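Local coordinates for protein glycoside hydrolase family 81 (Clostridium thermocellum, PDB 6FOP) that belongs to a glycoside hydrolase family that cleaves beta-1,3-glucans such as laminarin, and probably does so as part of the cellulosome, at residues I430-P435 / Y687-S692; S239-T244 / Y524-E529; I355-G360 / R367-M372. All blocks are in the same frame, centred on the assembly; numbering follows the deposited sequence.

Contact 1. Residues I430-P435 / Y687-S692; sequences IALRDP and YNASSS
Leu432 puts one methyl, CD2, against two apolar groups of the other segment. CD2 lies 3.8 Å from Ala689 CB and 3.9 Å from Tyr687 CE2. It meets the tyrosine ring obliquely. With its CG anti to the backbone N (chi1 -171°), Tyr687 carries the ring out so that CE2 meets Leu432 CD2 and the hydroxyl meets a water. The two side chains run past one another, pointing opposite ways. Pro307 touches both of them, and Ala510 of helix 494-511 also packs on Leu432.

The water links the same two residues. It donates to Leu432 O at 2.8 Å and lies 2.7 Å from Tyr687 OH, in the plane of the ring at its edge. Strand 681-688 ends at Asn688, which opens an Asx turn that carries Ala689. Asn688 OD1 accepts from Ser690 N at 2.9 Å and from Ser690 OG at 2.7 Å. The hydroxyl lies on a lone pair, whereas the amide N comes from above the carbonyl plane. Asn688 ND2 also donates to Ser692 O. The turn thus has its own polar grip. Residues 430-435 and 687-692 meet through a small apolar contact and one water, with no direct polar bond between these two segments.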
ATOM      1  N   ILE A 430     -11.306 -21.234  -5.661  1.00 13.74           N
ATOM      2  CA  ILE A 430     -11.240 -22.685  -5.548  1.00 14.48           C
ATOM      3  C   ILE A 430     -11.476 -23.119  -4.100  1.00 14.67           C
ATOM      4  O   ILE A 430     -12.259 -24.054  -3.845  1.00 15.68           O
ATOM      5  CB  ILE A 430      -9.939 -23.262  -6.106  1.00 15.20           C
ATOM      6  CG1 ILE A 430      -9.822 -22.976  -7.590  1.00 16.26           C
ATOM      7  CG2 ILE A 430      -9.844 -24.754  -5.835  1.00 15.76           C
ATOM      8  CD1 ILE A 430      -8.452 -23.174  -8.133  1.00 18.54           C
ATOM      9  N   ALA A 431     -10.816 -22.457  -3.154  1.00 14.68           N
ATOM     10  CA  ALA A 431     -10.971 -22.815  -1.731  1.00 14.66           C
ATOM     11  C   ALA A 431     -12.390 -22.769  -1.191  1.00 15.66           C
ATOM     12  O   ALA A 431     -12.776 -23.603  -0.373  1.00 16.69           O
ATOM     13  CB  ALA A 431     -10.052 -21.956  -0.887  1.00 16.01           C
ATOM     14  N   LEU A 432     -13.179 -21.819  -1.689  1.00 14.34           N
ATOM     15  CA  LEU A 432     -14.584 -21.678  -1.287  1.00 16.09           C
ATOM     16  C   LEU A 432     -15.417 -22.881  -1.754  1.00 17.09           C
ATOM     17  O   LEU A 432     -16.458 -23.166  -1.173  1.00 18.79           O
ATOM     18  CB  LEU A 432     -15.179 -20.383  -1.861  1.00 16.03           C
ATOM     19  CG  LEU A 432     -14.652 -19.118  -1.201  1.00 15.71           C
ATOM     20  CD1 LEU A 432     -14.961 -17.894  -2.066  1.00 16.40           C
ATOM     21  CD2 LEU A 432     -15.232 -18.960   0.199  1.00 17.03           C
ATOM     22  N   ARG A 433     -14.933 -23.577  -2.778  1.00 16.08           N
ATOM     23  CA  ARG A 433     -15.628 -24.702  -3.396  1.00 17.07           C
ATOM     24  C   ARG A 433     -15.022 -26.057  -3.087  1.00 19.22           C
ATOM     25  O   ARG A 433     -15.681 -27.077  -3.248  1.00 19.99           O
ATOM     26  CB  ARG A 433     -15.649 -24.497  -4.908  1.00 17.79           C
ATOM     27  CG  ARG A 433     -16.460 -23.284  -5.331  1.00 16.41           C
ATOM     28  CD  ARG A 433     -16.095 -22.846  -6.721  1.00 15.47           C
ATOM     29  NE  ARG A 433     -16.993 -21.799  -7.188  1.00 15.51           N
ATOM     30  CZ  ARG A 433     -16.894 -20.497  -6.892  1.00 15.19           C
ATOM     31  NH1 ARG A 433     -15.897 -20.048  -6.157  1.00 14.93           N
ATOM     32  NH2 ARG A 433     -17.763 -19.629  -7.356  1.00 15.82           N
ATOM     33  N   ASP A 434     -13.772 -26.087  -2.647  1.00 17.86           N
ATOM     34  CA  ASP A 434     -13.031 -27.323  -2.578  1.00 17.62           C
ATOM     35  C   ASP A 434     -12.023 -27.195  -1.437  1.00 18.88           C
ATOM     36  O   ASP A 434     -10.874 -26.767  -1.655  1.00 18.25           O
ATOM     37  CB  ASP A 434     -12.362 -27.646  -3.901  1.00 16.66           C
ATOM     38  CG  ASP A 434     -11.675 -28.973  -3.906  1.00 17.52           C
ATOM     39  OD1 ASP A 434     -11.479 -29.558  -2.828  1.00 17.78           O
ATOM     40  OD2 ASP A 434     -11.280 -29.416  -5.009  1.00 18.27           O
ATOM     41  N   PRO A 435     -12.476 -27.522  -0.210  1.00 21.35           N
ATOM     42  CA  PRO A 435     -11.591 -27.462   0.946  1.00 21.99           C
ATOM     43  C   PRO A 435     -10.427 -28.443   0.876  1.00 21.35           C
ATOM     44  O   PRO A 435      -9.396 -28.229   1.516  1.00 23.89           O
ATOM     45  CB  PRO A 435     -12.529 -27.784   2.123  1.00 24.82           C
ATOM     46  CG  PRO A 435     -13.595 -28.645   1.539  1.00 26.69           C
ATOM     47  CD  PRO A 435     -13.770 -28.158   0.125  1.00 24.83           C
ATOM     48  N   TYR A 687     -22.383 -14.076   2.575  1.00 14.63           N
ATOM     49  CA  TYR A 687     -21.829 -15.361   2.220  1.00 16.50           C
ATOM     50  C   TYR A 687     -21.312 -16.024   3.484  1.00 14.78           C
ATOM     51  O   TYR A 687     -20.531 -15.427   4.240  1.00 15.77           O
ATOM     52  CB  TYR A 687     -20.714 -15.288   1.163  1.00 15.91           C
ATOM     53  CG  TYR A 687     -20.365 -16.690   0.710  1.00 16.55           C
ATOM     54  CD1 TYR A 687     -21.202 -17.376  -0.160  1.00 17.62           C
ATOM     55  CD2 TYR A 687     -19.294 -17.387   1.230  1.00 15.94           C
ATOM     56  CE1 TYR A 687     -20.956 -18.682  -0.513  1.00 19.08           C
ATOM     57  CE2 TYR A 687     -19.045 -18.709   0.868  1.00 17.69           C
ATOM     58  CZ  TYR A 687     -19.882 -19.350  -0.013  1.00 18.96           C
ATOM     59  OH  TYR A 687     -19.661 -20.661  -0.375  1.00 22.34           O
ATOM     60  N   ASN A 688     -21.743 -17.252   3.733  1.00 15.58           N
ATOM     61  CA  ASN A 688     -21.235 -18.066   4.835  1.00 16.19           C
ATOM     62  C   ASN A 688     -20.276 -19.094   4.286  1.00 16.79           C
ATOM     63  O   ASN A 688     -20.707 -20.078   3.683  1.00 17.89           O
ATOM     64  CB  ASN A 688     -22.412 -18.735   5.557  1.00 17.30           C
ATOM     65  CG  ASN A 688     -21.994 -19.605   6.722  1.00 18.71           C
ATOM     66  OD1 ASN A 688     -20.802 -19.747   7.052  1.00 20.31           O
ATOM     67  ND2 ASN A 688     -22.994 -20.199   7.367  1.00 20.03           N
ATOM     68  N   ALA A 689     -18.987 -18.884   4.523  1.00 17.25           N
ATOM     69  CA  ALA A 689     -17.946 -19.790   4.063  1.00 17.49           C
ATOM     70  C   ALA A 689     -17.645 -20.908   5.070  1.00 18.74           C
ATOM     71  O   ALA A 689     -16.761 -21.717   4.830  1.00 21.20           O
ATOM     72  CB  ALA A 689     -16.680 -19.015   3.764  1.00 19.22           C
ATOM     73  N   SER A 690     -18.345 -20.935   6.193  1.00 19.73           N
ATOM     74  CA  SER A 690     -18.091 -21.947   7.234  1.00 21.66           C
ATOM     75  C   SER A 690     -18.979 -23.161   7.031  1.00 22.13           C
ATOM     76  O   SER A 690     -19.924 -23.129   6.236  1.00 21.92           O
ATOM     77  CB  SER A 690     -18.318 -21.354   8.622  1.00 22.89           C
ATOM     78  OG  SER A 690     -19.682 -21.341   8.978  1.00 23.34           O
ATOM     79  N   SER A 691     -18.704 -24.209   7.802  1.00 24.04           N
ATOM     80  CA  SER A 691     -19.474 -25.442   7.746  1.00 25.20           C
ATOM     81  C   SER A 691     -20.653 -25.488   8.713  1.00 25.95           C
ATOM     82  O   SER A 691     -21.323 -26.521   8.798  1.00 30.08           O
ATOM     83  CB  SER A 691     -18.553 -26.635   7.988  1.00 27.62           C
ATOM     84  OG  SER A 691     -17.670 -26.761   6.889  1.00 30.51           O
ATOM     85  N   SER A 692     -20.910 -24.395   9.428  1.00 26.66           N
ATOM     86  CA  SER A 692     -22.072 -24.280  10.331  1.00 28.83           C
ATOM     87  C   SER A 692     -22.959 -23.133   9.872  1.00 25.73           C
ATOM     88  O   SER A 692     -22.461 -22.119   9.356  1.00 24.83           O
ATOM     89  CB  SER A 692     -21.612 -23.967  11.760  1.00 31.67           C
ATOM     90  OG  SER A 692     -20.685 -24.919  12.234  1.00 38.05           O
TER
HETATM   91  O   HOH W   1     -17.707 -21.992   0.992  1.00 20.94           O

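Contact 2. Residues S239-T244 / Y524-E529; sequences STLTTT and YTTEVE
Leu241 on strand 240-251 and Thr525 and Thr526 on helix 514-534 meet where the strand passes across the helix. The axes of segments 240-244 and 524-529 make an angle of 83° and approach to 9.8 Å. Leu241 and Thr525 aim their CB atoms at each other's segment. In the given conformer of Thr525, one of two deposited, its CG2 methyl is 4.3 Å from Leu241 CB. Leu241 then reaches alongside Thr526, with CD1 4.3 Å from Thr526 OG1. Ile521 and Tyr522, one turn earlier in the helix, also touch Leu241.

Thr526 OG1 stands beside its own backbone N (chi1 -56°). This turns it back along the helix, where it hydrogen-bonds Tyr522 O. Thr525 OG1 bonds Ile521 O in the same way. Thr243 also points at the helix, but its OG1 stays 4.5 Å from Thr526 OG1. A water fills in. It donates to Thr526 OG1 at 2.8 Å and lies 2.7 Å from Thr243 OG1.

All four side chains are buried. The direct packing is loose: a threonine methyl on the leucine CB, and a leucine methyl beside a hydroxyl. The helix takes up its own threonine hydroxyls, and a water joins Thr243 to Thr526, the polar link between these two segments.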
ATOM      1  N   SER A 239     -17.507  -5.082  13.569  1.00 18.41           N
ATOM      2  CA  SER A 239     -17.131  -4.783  12.187  1.00 17.35           C
ATOM      3  C   SER A 239     -16.144  -3.617  12.100  1.00 17.21           C
ATOM      4  O   SER A 239     -16.275  -2.741  11.261  1.00 17.76           O
ATOM      5  CB  SER A 239     -18.373  -4.556  11.297  1.00 18.93           C
ATOM      6  OG  SER A 239     -18.062  -4.754   9.925  1.00 19.03           O
ATOM      7  N   THR A 240     -15.124  -3.663  12.951  1.00 15.74           N
ATOM      8  CA  THR A 240     -14.087  -2.622  12.990  1.00 16.56           C
ATOM      9  C   THR A 240     -12.705  -3.230  12.824  1.00 14.94           C
ATOM     10  O   THR A 240     -12.479  -4.398  13.127  1.00 15.59           O
ATOM     11  CB  THR A 240     -14.083  -1.831  14.305  1.00 17.53           C
ATOM     12  OG1 THR A 240     -13.901  -2.742  15.401  1.00 18.76           O
ATOM     13  CG2 THR A 240     -15.351  -1.056  14.462  1.00 19.90           C
ATOM     14  N   LEU A 241     -11.789  -2.395  12.352  1.00 15.18           N
ATOM     15  CA  LEU A 241     -10.386  -2.758  12.211  1.00 15.39           C
ATOM     16  C   LEU A 241      -9.560  -1.708  12.950  1.00 15.27           C
ATOM     17  O   LEU A 241      -9.574  -0.536  12.583  1.00 15.43           O
ATOM     18  CB  LEU A 241     -10.039  -2.842  10.728  1.00 16.47           C
ATOM     19  CG  LEU A 241      -8.712  -3.426  10.268  1.00 17.43           C
ATOM     20  CD1 LEU A 241      -7.610  -2.428  10.502  1.00 18.78           C
ATOM     21  CD2 LEU A 241      -8.409  -4.742  10.939  1.00 18.10           C
ATOM     22  N   THR A 242      -8.895  -2.144  14.018  1.00 14.28           N
ATOM     23  CA  THR A 242      -8.067  -1.304  14.852  1.00 15.41           C
ATOM     24  C   THR A 242      -6.602  -1.544  14.548  1.00 14.19           C
ATOM     25  O   THR A 242      -6.167  -2.692  14.444  1.00 16.22           O
ATOM     26  CB  THR A 242      -8.339  -1.622  16.316  1.00 16.79           C
ATOM     27  OG1 THR A 242      -9.703  -1.321  16.613  1.00 18.46           O
ATOM     28  CG2 THR A 242      -7.441  -0.783  17.233  1.00 17.32           C
ATOM     29  N   THR A 243      -5.860  -0.457  14.373  1.00 13.86           N
ATOM     30  CA  THR A 243      -4.401  -0.533  14.194  1.00 13.90           C
ATOM     31  C   THR A 243      -3.734   0.312  15.280  1.00 13.83           C
ATOM     32  O   THR A 243      -4.148   1.456  15.499  1.00 14.36           O
ATOM     33  CB  THR A 243      -3.958   0.013  12.830  1.00 13.77           C
ATOM     34  OG1 THR A 243      -4.736  -0.621  11.798  1.00 13.77           O
ATOM     35  CG2 THR A 243      -2.474  -0.269  12.582  1.00 14.63           C
ATOM     36  N   THR A 244      -2.752  -0.277  15.959  1.00 13.12           N
ATOM     37  CA  THR A 244      -1.929   0.423  16.946  0.60 14.26           C
ATOM     38  C   THR A 244      -0.552   0.663  16.331  1.00 14.35           C
ATOM     39  O   THR A 244       0.006  -0.229  15.701  1.00 16.56           O
ATOM     40  CB  THR A 244      -1.887  -0.383  18.264  0.60 16.50           C
ATOM     41  OG1 THR A 244      -3.235  -0.537  18.729  0.60 19.34           O
ATOM     42  CG2 THR A 244      -1.118   0.331  19.364  0.60 18.08           C
ATOM     43  N   TYR A 524      -6.832  -4.503   3.360  1.00 11.89           N
ATOM     44  CA  TYR A 524      -7.921  -4.013   2.540  1.00 11.53           C
ATOM     45  C   TYR A 524      -8.521  -2.734   3.091  1.00 12.16           C
ATOM     46  O   TYR A 524      -8.658  -1.726   2.384  1.00 12.27           O
ATOM     47  CB  TYR A 524      -9.000  -5.110   2.453  1.00 11.96           C
ATOM     48  CG  TYR A 524     -10.265  -4.699   1.732  1.00 11.85           C
ATOM     49  CD1 TYR A 524     -10.372  -4.761   0.347  1.00 12.16           C
ATOM     50  CD2 TYR A 524     -11.349  -4.216   2.441  1.00 12.09           C
ATOM     51  CE1 TYR A 524     -11.543  -4.357  -0.293  1.00 13.23           C
ATOM     52  CE2 TYR A 524     -12.521  -3.839   1.803  1.00 13.89           C
ATOM     53  CZ  TYR A 524     -12.612  -3.903   0.439  1.00 13.06           C
ATOM     54  OH  TYR A 524     -13.773  -3.515  -0.171  1.00 14.80           O
ATOM     55  N   THR A 525      -8.903  -2.761   4.362  1.00 12.41           N
ATOM     56  CA  THR A 525      -9.572  -1.626   4.966  0.80 12.87           C
ATOM     57  C   THR A 525      -8.670  -0.397   4.968  1.00 13.10           C
ATOM     58  O   THR A 525      -9.092   0.712   4.649  1.00 13.00           O
ATOM     59  CB  THR A 525     -10.041  -2.006   6.378  0.80 13.02           C
ATOM     60  OG1 THR A 525     -10.875  -3.195   6.312  0.80 13.49           O
ATOM     61  CG2 THR A 525     -10.838  -0.894   7.000  0.80 13.38           C
ATOM     62  N   THR A 526      -7.397  -0.615   5.318  1.00 12.71           N
ATOM     63  CA  THR A 526      -6.483   0.519   5.401  1.00 12.55           C
ATOM     64  C   THR A 526      -6.190   1.085   3.997  1.00 12.24           C
ATOM     65  O   THR A 526      -6.261   2.302   3.801  1.00 12.20           O
ATOM     66  CB  THR A 526      -5.196   0.123   6.101  1.00 12.58           C
ATOM     67  OG1 THR A 526      -5.481  -0.430   7.390  1.00 13.03           O
ATOM     68  CG2 THR A 526      -4.314   1.363   6.281  1.00 12.19           C
ATOM     69  N   GLU A 527      -5.885   0.225   3.008  1.00 11.68           N
ATOM     70  CA  GLU A 527      -5.636   0.737   1.672  1.00 12.06           C
ATOM     71  C   GLU A 527      -6.814   1.516   1.122  1.00 12.31           C
ATOM     72  O   GLU A 527      -6.637   2.577   0.511  1.00 12.45           O
ATOM     73  CB  GLU A 527      -5.159  -0.372   0.725  1.00 12.34           C
ATOM     74  CG  GLU A 527      -4.563   0.182  -0.564  1.00 13.16           C
ATOM     75  CD  GLU A 527      -3.135  -0.239  -0.885  1.00 12.55           C
ATOM     76  OE1 GLU A 527      -2.621  -1.221  -0.284  1.00 13.03           O
ATOM     77  OE2 GLU A 527      -2.505   0.455  -1.724  1.00 12.26           O
ATOM     78  N   VAL A 528      -8.021   1.028   1.375  1.00 12.58           N
ATOM     79  CA  VAL A 528      -9.206   1.743   0.914  1.00 13.42           C
ATOM     80  C   VAL A 528      -9.245   3.154   1.544  1.00 13.42           C
ATOM     81  O   VAL A 528      -9.537   4.144   0.864  1.00 13.07           O
ATOM     82  CB  VAL A 528     -10.485   0.953   1.239  1.00 13.52           C
ATOM     83  CG1 VAL A 528     -11.722   1.834   1.089  1.00 14.45           C
ATOM     84  CG2 VAL A 528     -10.597  -0.266   0.301  1.00 13.90           C
ATOM     85  N   GLU A 529      -8.957   3.235   2.840  1.00 13.48           N
ATOM     86  CA  GLU A 529      -8.964   4.548   3.520  1.00 14.69           C
ATOM     87  C   GLU A 529      -7.921   5.491   2.902  1.00 14.15           C
ATOM     88  O   GLU A 529      -8.208   6.683   2.653  1.00 15.34           O
ATOM     89  CB  GLU A 529      -8.680   4.393   5.007  1.00 16.54           C
ATOM     90  CG  GLU A 529      -9.793   3.734   5.775  1.00 19.65           C
ATOM     91  CD  GLU A 529     -11.023   4.605   5.962  1.00 22.46           C
ATOM     92  OE1 GLU A 529     -10.911   5.858   6.000  1.00 21.85           O
ATOM     93  OE2 GLU A 529     -12.106   4.036   6.140  1.00 29.16           O
TER
HETATM   94  O   HOH W   2      -4.039   0.651   9.471  1.00 13.03           O

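Contact 3. Residues I355-G360 / R367-M372; sequences IAEQLG and RFISFM
Ala356 packs on Phe368 between the two arms of a helical hairpin. The first arm is helix 339-359 and the second is helix 362-379. The two short segments run in roughly opposite directions, and both belong to the C-terminal domain. This is consistent with the (alpha/alpha)6 barrel known for the catalytic domain of the family.

Within these two segments the CA atoms of Ala356 and Phe368 are closest, 8.9 Å apart. Ala356 CB points toward the second helix and lies 4.1 Å from Phe368 CE2, at an oblique angle to the ring. Phe368 reaches it with CG beside its own backbone N (chi1 -64°). Leu327 of helix 317-329 and Leu349 also touch the phenylalanine, so the ring sits among three helices.

Glu357 extends across toward the second helix. Its OE2 comes 4.3 Å from Ile369 CD1, in one of the two conformers deposited for that isoleucine. This is only a loose touch. The main partner of the carboxylate is Arg433 of helix 416-433, in a salt bridge. The next side chain, Gln358, is held elsewhere, by His651 NE2 and Leu309 O.

Near the C-terminal end Leu359 N bonds Ile355 O at 3.1 Å. Gly360 then leaves helical geometry with a positive phi of 76°. This forms a Schellman motif, in which Gly360 N bonds Glu357 O at 3.0 Å.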
ATOM      1  N   ILE A 355     -20.914 -16.803 -11.934  1.00 13.77           N
ATOM      2  CA  ILE A 355     -22.013 -16.466 -12.836  1.00 13.94           C
ATOM      3  C   ILE A 355     -22.434 -17.740 -13.585  1.00 13.67           C
ATOM      4  O   ILE A 355     -23.638 -18.033 -13.717  1.00 15.27           O
ATOM      5  CB  ILE A 355     -21.619 -15.321 -13.779  1.00 14.16           C
ATOM      6  CG1 ILE A 355     -21.231 -14.078 -12.958  1.00 14.81           C
ATOM      7  CG2 ILE A 355     -22.744 -15.009 -14.761  1.00 15.28           C
ATOM      8  CD1 ILE A 355     -20.590 -12.958 -13.747  1.00 15.42           C
ATOM      9  N   ALA A 356     -21.455 -18.487 -14.102  1.00 14.24           N
ATOM     10  CA  ALA A 356     -21.757 -19.790 -14.699  1.00 14.37           C
ATOM     11  C   ALA A 356     -22.545 -20.707 -13.758  1.00 14.78           C
ATOM     12  O   ALA A 356     -23.527 -21.363 -14.168  1.00 16.03           O
ATOM     13  CB  ALA A 356     -20.502 -20.494 -15.173  1.00 14.53           C
ATOM     14  N   GLU A 357     -22.143 -20.743 -12.495  1.00 15.53           N
ATOM     15  CA  GLU A 357     -22.813 -21.577 -11.504  1.00 16.19           C
ATOM     16  C   GLU A 357     -24.247 -21.110 -11.267  1.00 16.21           C
ATOM     17  O   GLU A 357     -25.192 -21.928 -11.243  1.00 17.02           O
ATOM     18  CB  GLU A 357     -22.049 -21.565 -10.181  1.00 15.88           C
ATOM     19  CG  GLU A 357     -20.705 -22.265 -10.272  1.00 16.18           C
ATOM     20  CD  GLU A 357     -19.802 -22.042  -9.104  1.00 17.83           C
ATOM     21  OE1 GLU A 357     -19.975 -21.017  -8.422  1.00 19.28           O
ATOM     22  OE2 GLU A 357     -18.889 -22.884  -8.920  1.00 20.35           O
ATOM     23  N   GLN A 358     -24.445 -19.803 -11.163  1.00 16.07           N
ATOM     24  CA  GLN A 358     -25.805 -19.231 -10.959  1.00 16.39           C
ATOM     25  C   GLN A 358     -26.749 -19.589 -12.104  1.00 16.07           C
ATOM     26  O   GLN A 358     -27.949 -19.790 -11.884  1.00 18.13           O
ATOM     27  CB  GLN A 358     -25.739 -17.713 -10.820  1.00 16.06           C
ATOM     28  CG  GLN A 358     -25.099 -17.267  -9.514  1.00 15.85           C
ATOM     29  CD  GLN A 358     -24.776 -15.788  -9.475  1.00 15.78           C
ATOM     30  OE1 GLN A 358     -25.005 -15.037 -10.418  1.00 16.51           O
ATOM     31  NE2 GLN A 358     -24.206 -15.368  -8.370  1.00 16.98           N
ATOM     32  N   LEU A 359     -26.200 -19.653 -13.317  1.00 16.11           N
ATOM     33  CA  LEU A 359     -27.000 -19.977 -14.493  1.00 18.28           C
ATOM     34  C   LEU A 359     -27.232 -21.454 -14.688  1.00 17.87           C
ATOM     35  O   LEU A 359     -28.037 -21.822 -15.550  1.00 20.65           O
ATOM     36  CB  LEU A 359     -26.331 -19.405 -15.736  1.00 19.05           C
ATOM     37  CG  LEU A 359     -26.321 -17.884 -15.828  1.00 19.78           C
ATOM     38  CD1 LEU A 359     -25.256 -17.458 -16.818  1.00 20.71           C
ATOM     39  CD2 LEU A 359     -27.662 -17.336 -16.271  1.00 23.46           C
ATOM     40  N   GLY A 360     -26.538 -22.302 -13.942  1.00 17.83           N
ATOM     41  CA  GLY A 360     -26.608 -23.755 -14.158  1.00 18.27           C
ATOM     42  C   GLY A 360     -25.819 -24.202 -15.377  1.00 16.45           C
ATOM     43  O   GLY A 360     -26.048 -25.284 -15.913  1.00 18.49           O
ATOM     44  N   ARG A 367     -15.191 -25.891 -17.309  1.00 15.26           N
ATOM     45  CA  ARG A 367     -14.061 -25.400 -18.098  1.00 16.05           C
ATOM     46  C   ARG A 367     -13.245 -24.363 -17.290  1.00 14.82           C
ATOM     47  O   ARG A 367     -12.027 -24.377 -17.286  1.00 15.34           O
ATOM     48  CB  ARG A 367     -14.526 -24.801 -19.420  1.00 19.11           C
ATOM     49  CG  ARG A 367     -14.896 -25.883 -20.419  1.00 23.41           C
ATOM     50  CD  ARG A 367     -14.720 -25.459 -21.865  1.00 32.04           C
ATOM     51  NE  ARG A 367     -13.396 -24.899 -22.173  1.00 34.39           N
ATOM     52  CZ  ARG A 367     -12.968 -24.607 -23.410  1.00 40.67           C
ATOM     53  NH1 ARG A 367     -13.734 -24.837 -24.492  1.00 44.32           N
ATOM     54  NH2 ARG A 367     -11.767 -24.072 -23.568  1.00 41.17           N
ATOM     55  N   PHE A 368     -13.957 -23.488 -16.593  1.00 12.82           N
ATOM     56  CA  PHE A 368     -13.294 -22.442 -15.820  1.00 13.00           C
ATOM     57  C   PHE A 368     -12.507 -23.051 -14.663  1.00 14.13           C
ATOM     58  O   PHE A 368     -11.319 -22.765 -14.507  1.00 14.81           O
ATOM     59  CB  PHE A 368     -14.320 -21.430 -15.277  1.00 13.30           C
ATOM     60  CG  PHE A 368     -15.066 -20.633 -16.331  1.00 13.73           C
ATOM     61  CD1 PHE A 368     -14.503 -20.331 -17.548  1.00 14.97           C
ATOM     62  CD2 PHE A 368     -16.341 -20.147 -16.065  1.00 13.37           C
ATOM     63  CE1 PHE A 368     -15.192 -19.589 -18.488  1.00 16.53           C
ATOM     64  CE2 PHE A 368     -17.015 -19.391 -17.009  1.00 15.01           C
ATOM     65  CZ  PHE A 368     -16.442 -19.142 -18.219  1.00 15.27           C
ATOM     66  N   ILE A 369     -13.163 -23.868 -13.837  1.00 13.80           N
ATOM     67  CA  ILE A 369     -12.519 -24.516 -12.661  0.53 14.27           C
ATOM     68  C   ILE A 369     -11.357 -25.371 -13.082  1.00 14.27           C
ATOM     69  O   ILE A 369     -10.302 -25.375 -12.445  1.00 15.85           O
ATOM     70  CB  ILE A 369     -13.490 -25.384 -11.822  0.53 15.11           C
ATOM     71  CG1 ILE A 369     -14.473 -24.474 -11.112  0.53 16.13           C
ATOM     72  CG2 ILE A 369     -12.742 -26.228 -10.781  0.53 15.46           C
ATOM     73  CD1 ILE A 369     -15.557 -25.166 -10.314  0.53 17.13           C
ATOM     74  N   SER A 370     -11.533 -26.150 -14.154  1.00 14.62           N
ATOM     75  CA  SER A 370     -10.473 -27.037 -14.637  0.58 16.55           C
ATOM     76  C   SER A 370      -9.219 -26.252 -14.996  1.00 15.64           C
ATOM     77  O   SER A 370      -8.103 -26.637 -14.648  1.00 16.40           O
ATOM     78  CB  SER A 370     -10.935 -27.836 -15.859  0.58 17.25           C
ATOM     79  OG  SER A 370      -9.889 -28.632 -16.388  0.58 18.51           O
ATOM     80  N   PHE A 371      -9.401 -25.154 -15.734  1.00 14.67           N
ATOM     81  CA  PHE A 371      -8.257 -24.332 -16.122  1.00 14.92           C
ATOM     82  C   PHE A 371      -7.628 -23.628 -14.916  1.00 14.29           C
ATOM     83  O   PHE A 371      -6.406 -23.569 -14.812  1.00 15.04           O
ATOM     84  CB  PHE A 371      -8.583 -23.323 -17.239  1.00 16.04           C
ATOM     85  CG  PHE A 371      -7.340 -22.703 -17.827  1.00 17.35           C
ATOM     86  CD1 PHE A 371      -6.585 -23.416 -18.736  1.00 19.82           C
ATOM     87  CD2 PHE A 371      -6.873 -21.470 -17.401  1.00 18.39           C
ATOM     88  CE1 PHE A 371      -5.426 -22.903 -19.279  1.00 20.92           C
ATOM     89  CE2 PHE A 371      -5.713 -20.939 -17.962  1.00 19.68           C
ATOM     90  CZ  PHE A 371      -4.993 -21.652 -18.888  1.00 20.16           C
ATOM     91  N   MET A 372      -8.466 -23.137 -14.008  1.00 12.99           N
ATOM     92  CA  MET A 372      -7.949 -22.497 -12.813  1.00 13.29           C
ATOM     93  C   MET A 372      -7.094 -23.479 -12.008  1.00 13.22           C
ATOM     94  O   MET A 372      -5.964 -23.180 -11.618  1.00 14.19           O
ATOM     95  CB  MET A 372      -9.092 -21.962 -11.946  1.00 12.84           C
ATOM     96  CG  MET A 372      -9.789 -20.775 -12.583  1.00 13.20           C
ATOM     97  SD  MET A 372     -11.431 -20.429 -11.889  1.00 14.54           S
ATOM     98  CE  MET A 372     -10.980 -19.763 -10.274  1.00 15.66           C
TER

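In the fold
Contacts 1 and 3 are neighbours, with centres 16 Å apart, and lie on the same side of the chain's centre. They touch directly. The salt bridge between Arg433 and Glu357 connects them, and Ile430 packs on Met372. Helices 339-359, 362-379 and 416-433 are thereby joined far from the centre of the chain. Contact 2 is more central, its centre about 24 Å from that of contact 1 and 32 Å from that of contact 3. Contact 3 closes before contact 1 opens and is nested inside the loop of contact 2, which crosses contact 1. The helical domain is thus tied to both an earlier and a later beta sheet.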